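Local coordinates for protein carbonic anhydrase (Neosartorya fumigata, PDB 6LAC) that probably catalyses the reversible hydration of carbon dioxide to hydrogencarbonate and a proton, using one zinc ion per subunit, at residues 51-56 with 77-82; 113-116 with 121-124; 144-149 with 161-166. The protein carries 1 engineered substitution. One frame throughout, in Å; residues are numbered along the deposited sequence.

Contact 1: 51-56 with 77-82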
loop_
_atom_site.group_PDB
_atom_site.type_symbol
_atom_site.label_atom_id
_atom_site.label_comp_id
_atom_site.label_asym_id
_atom_site.label_seq_id
_atom_site.Cartn_x
_atom_site.Cartn_y
_atom_site.Cartn_z
ATOM N N GLU A 51 7.303 13.002 -3.446
ATOM C CA GLU A 51 6.963 13.490 -2.097
ATOM C C GLU A 51 6.000 12.519 -1.409
ATOM O O GLU A 51 5.515 12.796 -0.319
ATOM C CB GLU A 51 6.362 14.893 -2.179
ATOM C CG GLU A 51 7.404 15.921 -2.621
ATOM C CD GLU A 51 6.897 17.350 -2.622
ATOM O OE1 GLU A 51 5.820 17.677 -2.094
ATOM O OE2 GLU A 51 7.638 18.178 -3.245
ATOM N N ILE A 52 5.603 11.454 -2.081
ATOM C CA ILE A 52 4.598 10.518 -1.529
ATOM C C ILE A 52 5.319 9.292 -0.955
ATOM O O ILE A 52 6.068 8.645 -1.664
ATOM C CB ILE A 52 3.542 10.133 -2.578
ATOM C CG1 ILE A 52 2.823 11.370 -3.169
ATOM C CG2 ILE A 52 2.532 9.130 -1.991
ATOM C CD1 ILE A 52 1.835 11.057 -4.313
ATOM N N PHE A 53 5.047 8.990 0.295
ATOM C CA PHE A 53 5.456 7.743 0.941
ATOM C C PHE A 53 4.133 7.028 1.177
ATOM O O PHE A 53 3.339 7.444 2.018
ATOM C CB PHE A 53 6.253 8.072 2.209
ATOM C CG PHE A 53 6.729 6.841 2.914
ATOM C CD1 PHE A 53 7.812 6.146 2.423
ATOM C CD2 PHE A 53 6.101 6.398 4.061
ATOM C CE1 PHE A 53 8.215 4.988 3.062
ATOM C CE2 PHE A 53 6.508 5.212 4.675
ATOM C CZ PHE A 53 7.564 4.528 4.164
ATOM N N GLU A 54 3.868 5.996 0.378
ATOM C CA GLU A 54 2.497 5.476 0.219
ATOM C C GLU A 54 2.333 4.178 0.997
ATOM O O GLU A 54 3.080 3.209 0.691
ATOM C CB GLU A 54 2.246 5.320 -1.269
ATOM C CG GLU A 54 0.843 4.869 -1.608
ATOM C CD GLU A 54 0.570 4.753 -3.107
ATOM O OE1 GLU A 54 1.545 4.731 -3.867
ATOM O OE2 GLU A 54 -0.614 4.603 -3.476
ATOM N N TYR A 55 1.333 4.103 1.853
ATOM C CA TYR A 55 0.930 2.852 2.507
ATOM C C TYR A 55 -0.466 2.579 2.008
ATOM O O TYR A 55 -1.398 3.367 2.233
ATOM C CB TYR A 55 0.962 2.976 4.042
ATOM C CG TYR A 55 0.619 1.676 4.735
ATOM C CD1 TYR A 55 1.411 0.549 4.510
ATOM C CD2 TYR A 55 -0.506 1.513 5.506
ATOM C CE1 TYR A 55 1.115 -0.698 5.040
ATOM C CE2 TYR A 55 -0.810 0.264 6.054
ATOM C CZ TYR A 55 -0.010 -0.837 5.800
ATOM O OH TYR A 55 -0.295 -2.130 6.206
ATOM N N ARG A 56 -0.633 1.493 1.261
ATOM C CA ARG A 56 -1.939 1.182 0.637
ATOM C C ARG A 56 -2.414 -0.146 1.146
ATOM O O ARG A 56 -1.730 -1.160 0.955
ATOM C CB ARG A 56 -1.878 1.292 -0.871
ATOM C CG ARG A 56 -3.270 1.199 -1.486
ATOM C CD ARG A 56 -3.234 1.709 -2.908
ATOM N NE ARG A 56 -2.926 3.134 -3.037
ATOM C CZ ARG A 56 -3.778 4.146 -2.960
ATOM N NH1 ARG A 56 -5.057 3.954 -2.755
ATOM N NH2 ARG A 56 -3.294 5.377 -3.049
ATOM N N ASP A 77 9.955 8.475 12.460
ATOM C CA ASP A 77 11.315 8.349 13.076
ATOM C C ASP A 77 12.426 8.423 12.022
ATOM O O ASP A 77 13.483 9.075 12.294
ATOM C CB ASP A 77 11.420 7.070 13.910
ATOM C CG ASP A 77 10.453 6.908 15.075
ATOM O OD1 ASP A 77 9.894 7.918 15.564
ATOM O OD2 ASP A 77 10.224 5.745 15.485
ATOM N N SER A 78 12.300 7.757 10.881
ATOM C CA SER A 78 13.319 7.719 9.814
ATOM C C SER A 78 13.127 8.886 8.861
ATOM O O SER A 78 14.094 9.525 8.503
ATOM C CB SER A 78 13.294 6.420 9.073
ATOM O OG SER A 78 13.644 5.359 9.944
ATOM N N LEU A 79 11.898 9.125 8.386
ATOM C CA LEU A 79 11.675 10.097 7.309
ATOM C C LEU A 79 11.297 11.463 7.903
ATOM O O LEU A 79 11.194 12.403 7.129
ATOM C CB LEU A 79 10.590 9.577 6.365
ATOM C CG LEU A 79 10.876 8.226 5.715
ATOM C CD1 LEU A 79 9.821 7.886 4.691
ATOM C CD2 LEU A 79 12.235 8.153 5.054
ATOM N N LYS A 80 10.995 11.540 9.178
ATOM C CA LYS A 80 10.656 12.833 9.837
ATOM C C LYS A 80 9.447 13.463 9.167
ATOM O O LYS A 80 9.362 14.679 8.953
ATOM C CB LYS A 80 11.842 13.817 9.804
ATOM C CG LYS A 80 13.129 13.242 10.363
ATOM C CD LYS A 80 12.951 12.717 11.760
ATOM C CE LYS A 80 14.249 12.630 12.539
ATOM N NZ LYS A 80 15.173 11.647 11.934
ATOM N N ILE A 81 8.472 12.625 8.818
ATOM C CA ILE A 81 7.252 13.106 8.133
ATOM C C ILE A 81 6.409 13.890 9.123
ATOM O O ILE A 81 6.138 13.367 10.219
ATOM C CB ILE A 81 6.532 11.906 7.490
ATOM C CG1 ILE A 81 7.327 11.482 6.264
ATOM C CG2 ILE A 81 5.102 12.218 7.103
ATOM C CD1 ILE A 81 6.879 10.226 5.533
ATOM N N ARG A 82 5.893 15.016 8.637
ATOM C CA ARG A 82 5.085 15.936 9.452
ATOM C C ARG A 82 3.631 16.018 9.038
ATOM O O ARG A 82 2.818 16.657 9.728
ATOM C CB ARG A 82 5.637 17.358 9.413
ATOM C CG ARG A 82 7.111 17.460 9.768
ATOM C CD ARG A 82 7.453 16.741 11.021
ATOM N NE ARG A 82 8.599 17.423 11.620
ATOM C CZ ARG A 82 9.337 16.929 12.590
ATOM N NH1 ARG A 82 10.336 17.649 13.072
ATOM N NH2 ARG A 82 9.074 15.735 13.084
#

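Contact 2: 113-116 with 121-124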
loop_
_atom_site.group_PDB
_atom_site.type_symbol
_atom_site.label_atom_id
_atom_site.label_comp_id
_atom_site.label_asym_id
_atom_site.label_seq_id
_atom_site.Cartn_x
_atom_site.Cartn_y
_atom_site.Cartn_z
ATOM N N THR A 113 -18.367 -1.736 13.807
ATOM C CA THR A 113 -18.499 -0.598 14.716
ATOM C C THR A 113 -18.928 0.686 13.997
ATOM O O THR A 113 -19.732 1.422 14.551
ATOM C CB THR A 113 -17.214 -0.393 15.496
ATOM O OG1 THR A 113 -17.177 -1.478 16.413
ATOM C CG2 THR A 113 -17.179 0.925 16.224
ATOM N N LEU A 114 -18.403 1.007 12.804
ATOM C CA LEU A 114 -18.902 2.181 12.057
ATOM C C LEU A 114 -20.396 2.042 11.854
ATOM O O LEU A 114 -21.116 3.009 11.999
ATOM C CB LEU A 114 -18.260 2.309 10.680
ATOM C CG LEU A 114 -16.883 2.911 10.640
ATOM C CD1 LEU A 114 -16.407 2.858 9.189
ATOM C CD2 LEU A 114 -16.897 4.331 11.186
ATOM N N ARG A 115 -20.805 0.886 11.331
ATOM C CA ARG A 115 -22.212 0.679 10.948
ATOM C C ARG A 115 -23.097 0.825 12.184
ATOM O O ARG A 115 -24.192 1.346 12.038
ATOM C CB ARG A 115 -22.385 -0.666 10.242
ATOM C CG ARG A 115 -21.746 -0.692 8.856
ATOM C CD ARG A 115 -22.113 -1.825 7.909
ATOM N NE ARG A 115 -21.161 -2.868 8.153
ATOM C CZ ARG A 115 -20.177 -3.334 7.371
ATOM N NH1 ARG A 115 -20.041 -2.888 6.122
ATOM N NH2 ARG A 115 -19.329 -4.257 7.821
ATOM N N SER A 116 -22.692 0.293 13.343
ATOM C CA SER A 116 -23.533 0.363 14.572
ATOM C C SER A 116 -23.491 1.779 15.151
ATOM O O SER A 116 -24.550 2.325 15.483
ATOM C CB SER A 116 -23.140 -0.689 15.569
ATOM O OG SER A 116 -21.791 -0.568 15.977
ATOM N N THR A 121 -27.602 7.653 10.914
ATOM C CA THR A 121 -27.082 8.351 9.716
ATOM C C THR A 121 -27.237 7.419 8.500
ATOM O O THR A 121 -27.831 7.814 7.482
ATOM C CB THR A 121 -25.631 8.810 9.892
ATOM O OG1 THR A 121 -25.525 9.748 10.967
ATOM C CG2 THR A 121 -25.097 9.468 8.646
ATOM N N LEU A 122 -26.709 6.203 8.596
ATOM C CA LEU A 122 -26.678 5.295 7.427
ATOM C C LEU A 122 -28.111 4.942 7.015
ATOM O O LEU A 122 -28.384 4.946 5.820
ATOM C CB LEU A 122 -25.880 4.040 7.793
ATOM C CG LEU A 122 -24.391 4.304 8.037
ATOM C CD1 LEU A 122 -23.695 3.060 8.550
ATOM C CD2 LEU A 122 -23.715 4.806 6.786
ATOM N N ASP A 123 -28.979 4.688 7.998
ATOM C CA ASP A 123 -30.390 4.272 7.754
ATOM C C ASP A 123 -31.162 5.384 7.029
ATOM O O ASP A 123 -32.162 5.062 6.380
ATOM C CB ASP A 123 -31.047 3.824 9.061
ATOM C CG ASP A 123 -30.643 2.416 9.488
ATOM O OD1 ASP A 123 -29.995 1.732 8.682
ATOM O OD2 ASP A 123 -30.938 2.021 10.633
ATOM N N SER A 124 -30.728 6.648 7.108
ATOM C CA SER A 124 -31.383 7.803 6.444
ATOM C C SER A 124 -31.040 7.847 4.945
ATOM O O SER A 124 -31.603 8.667 4.195
ATOM C CB SER A 124 -31.026 9.099 7.130
ATOM O OG SER A 124 -29.767 9.576 6.673
#

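Contact 3: 144-149 with 161-166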
loop_
_atom_site.group_PDB
_atom_site.type_symbol
_atom_site.label_atom_id
_atom_site.label_comp_id
_atom_site.label_asym_id
_atom_site.label_seq_id
_atom_site.Cartn_x
_atom_site.Cartn_y
_atom_site.Cartn_z
ATOM N N HIS A 144 -9.261 10.076 13.423
ATOM C CA HIS A 144 -9.383 10.287 14.886
ATOM C C HIS A 144 -8.602 9.199 15.610
ATOM O O HIS A 144 -7.824 9.467 16.542
ATOM C CB HIS A 144 -10.847 10.278 15.288
ATOM C CG HIS A 144 -11.037 10.254 16.766
ATOM N ND1 HIS A 144 -10.782 11.379 17.528
ATOM C CD2 HIS A 144 -11.341 9.251 17.616
ATOM C CE1 HIS A 144 -10.964 11.090 18.809
ATOM N NE2 HIS A 144 -11.317 9.785 18.893
ATOM N N SER A 145 -8.730 7.962 15.191
ATOM C CA SER A 145 -8.064 6.808 15.809
ATOM C C SER A 145 -6.557 6.990 15.698
ATOM O O SER A 145 -5.836 6.767 16.705
ATOM C CB SER A 145 -8.492 5.510 15.177
ATOM O OG SER A 145 -7.749 4.453 15.724
ATOM N N LEU A 146 -6.049 7.413 14.539
ATOM C CA LEU A 146 -4.605 7.542 14.346
ATOM C C LEU A 146 -4.076 8.681 15.235
ATOM O O LEU A 146 -2.975 8.548 15.779
ATOM C CB LEU A 146 -4.277 7.735 12.870
ATOM C CG LEU A 146 -2.808 7.552 12.556
ATOM C CD1 LEU A 146 -2.310 6.174 12.971
ATOM C CD2 LEU A 146 -2.591 7.816 11.071
ATOM N N ARG A 147 -4.810 9.751 15.434
ATOM C CA ARG A 147 -4.340 10.844 16.338
ATOM C C ARG A 147 -4.230 10.330 17.782
ATOM O O ARG A 147 -3.431 10.884 18.581
ATOM C CB ARG A 147 -5.308 12.011 16.299
ATOM C CG ARG A 147 -5.350 12.772 14.998
ATOM C CD ARG A 147 -6.137 14.071 15.127
ATOM N NE ARG A 147 -6.207 14.803 13.903
ATOM C CZ ARG A 147 -7.293 15.182 13.274
ATOM N NH1 ARG A 147 -8.476 15.011 13.864
ATOM N NH2 ARG A 147 -7.234 15.807 12.143
ATOM N N GLN A 148 -4.990 9.330 18.169
ATOM C CA GLN A 148 -5.007 8.868 19.586
ATOM C C GLN A 148 -3.878 7.869 19.803
ATOM O O GLN A 148 -3.510 7.522 20.967
ATOM C CB GLN A 148 -6.426 8.391 19.878
ATOM C CG GLN A 148 -7.378 9.575 19.834
ATOM C CD GLN A 148 -8.634 9.182 20.560
ATOM O OE1 GLN A 148 -9.539 8.596 19.973
ATOM N NE2 GLN A 148 -8.637 9.427 21.863
ATOM N N SER A 149 -3.249 7.397 18.748
ATOM C CA SER A 149 -2.064 6.540 18.916
ATOM C C SER A 149 -0.991 7.258 19.742
ATOM O O SER A 149 -0.841 8.498 19.616
ATOM C CB SER A 149 -1.536 6.083 17.580
ATOM O OG SER A 149 -0.886 7.146 16.890
ATOM N N LEU A 161 3.142 17.254 13.848
ATOM C CA LEU A 161 2.395 16.301 12.992
ATOM C C LEU A 161 1.023 16.849 12.765
ATOM O O LEU A 161 0.390 17.379 13.716
ATOM C CB LEU A 161 2.300 14.979 13.705
ATOM C CG LEU A 161 1.555 13.873 12.943
ATOM C CD1 LEU A 161 2.223 13.519 11.632
ATOM C CD2 LEU A 161 1.415 12.646 13.804
ATOM N N ASN A 162 0.526 16.748 11.544
ATOM C CA ASN A 162 -0.889 16.923 11.220
ATOM C C ASN A 162 -1.380 15.679 10.481
ATOM O O ASN A 162 -0.624 15.202 9.625
ATOM C CB ASN A 162 -1.110 18.181 10.391
ATOM C CG ASN A 162 -1.024 19.472 11.210
ATOM O OD1 ASN A 162 -1.761 19.639 12.157
ATOM N ND2 ASN A 162 -0.130 20.319 10.813
ATOM N N ILE A 163 -2.591 15.286 10.800
ATOM C CA ILE A 163 -3.262 14.145 10.109
ATOM C C ILE A 163 -4.488 14.701 9.425
ATOM O O ILE A 163 -5.281 15.423 10.084
ATOM C CB ILE A 163 -3.586 13.014 11.073
ATOM C CG1 ILE A 163 -2.345 12.578 11.858
ATOM C CG2 ILE A 163 -4.195 11.834 10.303
ATOM C CD1 ILE A 163 -2.550 11.420 12.813
ATOM N N TRP A 164 -4.675 14.407 8.152
ATOM C CA TRP A 164 -5.704 15.010 7.293
ATOM C C TRP A 164 -6.577 13.871 6.772
ATOM O O TRP A 164 -6.042 12.768 6.486
ATOM C CB TRP A 164 -5.082 15.779 6.154
ATOM C CG TRP A 164 -4.050 16.779 6.589
ATOM C CD1 TRP A 164 -2.715 16.606 6.564
ATOM C CD2 TRP A 164 -4.311 18.087 7.144
ATOM N NE1 TRP A 164 -2.091 17.740 7.006
ATOM C CE2 TRP A 164 -3.040 18.636 7.417
ATOM C CE3 TRP A 164 -5.470 18.793 7.507
ATOM C CZ2 TRP A 164 -2.893 19.924 7.963
ATOM C CZ3 TRP A 164 -5.312 20.061 8.047
ATOM C CH2 TRP A 164 -4.045 20.599 8.269
ATOM N N GLY A 165 -7.856 14.071 6.588
ATOM C CA GLY A 165 -8.734 13.125 5.893
ATOM C C GLY A 165 -9.184 13.679 4.580
ATOM O O GLY A 165 -9.544 14.880 4.488
ATOM N N MET A 166 -9.232 12.832 3.568
ATOM C CA MET A 166 -9.898 13.238 2.328
ATOM C C MET A 166 -10.571 12.043 1.701
ATOM O O MET A 166 -10.337 10.897 2.103
ATOM C CB MET A 166 -8.938 13.878 1.372
ATOM C CG MET A 166 -7.888 12.975 0.959
ATOM S SD MET A 166 -6.960 13.557 -0.494
ATOM C CE MET A 166 -8.113 13.295 -1.845
#

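Contact 1: 51-56 with 77-82
Phe53, in the outermost strand 52-57 of this chain's sheet, packs its ring against Leu79 and Ile81, which lie in the loop between helix 66-77 and strand 83-89. The segments belong to a beta-alpha-beta crossover in which strands 52-57 and 83-89 are parallel, with strand 29-34 between them. The main interaction is a CH-pi contact: Leu79 CD1 lies 3.6 Å from the centroid of the Phe53 ring, 17° off its normal, and shifted toward the CD1 side of the face. Phe53 CG is anti to the backbone N (chi1 -179°), which turns the ring toward the loop, and Leu79 comes in roughly perpendicular to the phenylalanine. The remaining contact is aliphatic. Ile81 CD1 approaches Phe53 CB at 4.0 Å and meets the ring obliquely near CD2, so two methyl groups of the loop hold a single aromatic side chain. Leu79 also touches Tyr74 and Ile81 touches Ala75, both of helix 66-77, while Phe53 rests on Leu30 of the neighbouring strand and on Ser35 of the second subunit. The polar bonds among these residues run inside each segment. In a salt bridge, Arg56 NE and NH2 both donate to Glu54 OE2, each 2.8 Å away, from opposite faces of the carboxylate plane on the anti side of that oxygen; NH2 also pairs with Glu41. Glu54 is a ligand of a second zinc ion in another structure of this protein. In the loop, Lys80 takes a positive phi as the chain leaves the helix, and its NZ donates to Asp77 O over 3.1 Å.

Contact 2: 113-116 with 121-124
Leu122 lies over the backbone of Arg115 where two consecutive helices, 107-117 and 119-123, separated by a single residue, meet in the beta-class carbonic anhydrase fold. The CA atoms of these two residues are 7.3 Å apart, and a single branch of the leucine does nearly all the touching. Starting from the backbone, Leu122 CB points toward helix 107-117 but acts as a spacer, too distant to touch it. CG comes next, placed anti to the carbonyl carbon (chi1 -67°), and still stands 5.1 Å from Arg115 CA. Here the side chain forks. CD1 runs on to the helix and settles 3.7 Å from Arg115 CA, with Arg115 O at 3.9 Å and Leu114 O, more distant, at 4.3 Å. It also passes Arg115 CG, 4.2 Å away, so the methyl rests on the main chain and on the first part of the arginine stem. CD2 diverges from the arginine backbone. Beyond CG, Arg115 leads away from Leu122: its NH2 forms a salt bridge with Asp112 OD1 and its NH1 donates to Gly97 O, which leaves the aliphatic base of the side chain to meet the leucine. Leu114 directs its own side chain to helix 127-148, against Leu134, Asn138 and Glu141, and Arg115 also touches Leu134. The side chain of Leu114 is about 12 Å from the bound zinc ion, so the join is not part of the metal site. At the other end of 121-124 the chain turns, and Thr121 O accepts both Ser124 N and Ser124 OG, the hydroxyl at 2.7 Å.

Contact 3: 144-149 with 161-166
Ile163 pushes its CD1 methyl into the last turn of helix 127-148, overlapping the aliphatic parts of Leu146 and Arg147. With CG1 anti to the carbonyl carbon (chi1 -53°) and CD1 extended beyond it, the methyl comes within 3.9 Å of Leu146 CG and 3.8 Å of Arg147 CG. Leu146 lies across the isoleucine, while Arg147 runs alongside it, pointing the other way, its chain extended from CG to NE. That reach carries the guanidinium over to the strand, where Arg147 NH2 donates to Ile163 O at 2.9 Å. The bond is bent, with an N-H...O angle of 137°, and the oxygen lies at the edge of the guanidinium, tilted 24° from its plane. One residue is thus held twice, by its side-chain methyl and by its carbonyl. Leu146 also packs on Leu72 of helix 66-77, and Arg147 on Leu156 of the following helix. At the end of 144-149, Ser149 takes the N-cap of helix 150-157: its OG donates to Leu146 O at 2.8 Å and accepts from Ala152 N, linking the end of one helix to the start of the next. A helix laid on one face of a sheet, its leucine buried and its arginine reaching a strand carbonyl, is the helix-on-sheet packing of the alpha/beta fold of beta-class carbonic anhydrases.

Along the chain the three contacts follow in series, 1, 2, then 3. Contacts 1 and 3 reach the same mixed sheet, with centres 14 Å apart, and they touch: Arg82 O and Asn162 N, 2.9 Å apart, probably form a hydrogen bond where strands 83-89 and 162-169 begin side by side. Contact 1 involves the strand at the second-subunit side, and contact 3 packs helix 127-148 on the sheet. Contact 2 lies beyond the sheet, its centre 32 Å from that of contact 1 and on the opposite side of the chain's centre. Helix 127-148 follows helix 119-123 and leads from contact 2 to contact 3, 22 Å away between centres, so it ties the outlying helical pair to the sheet.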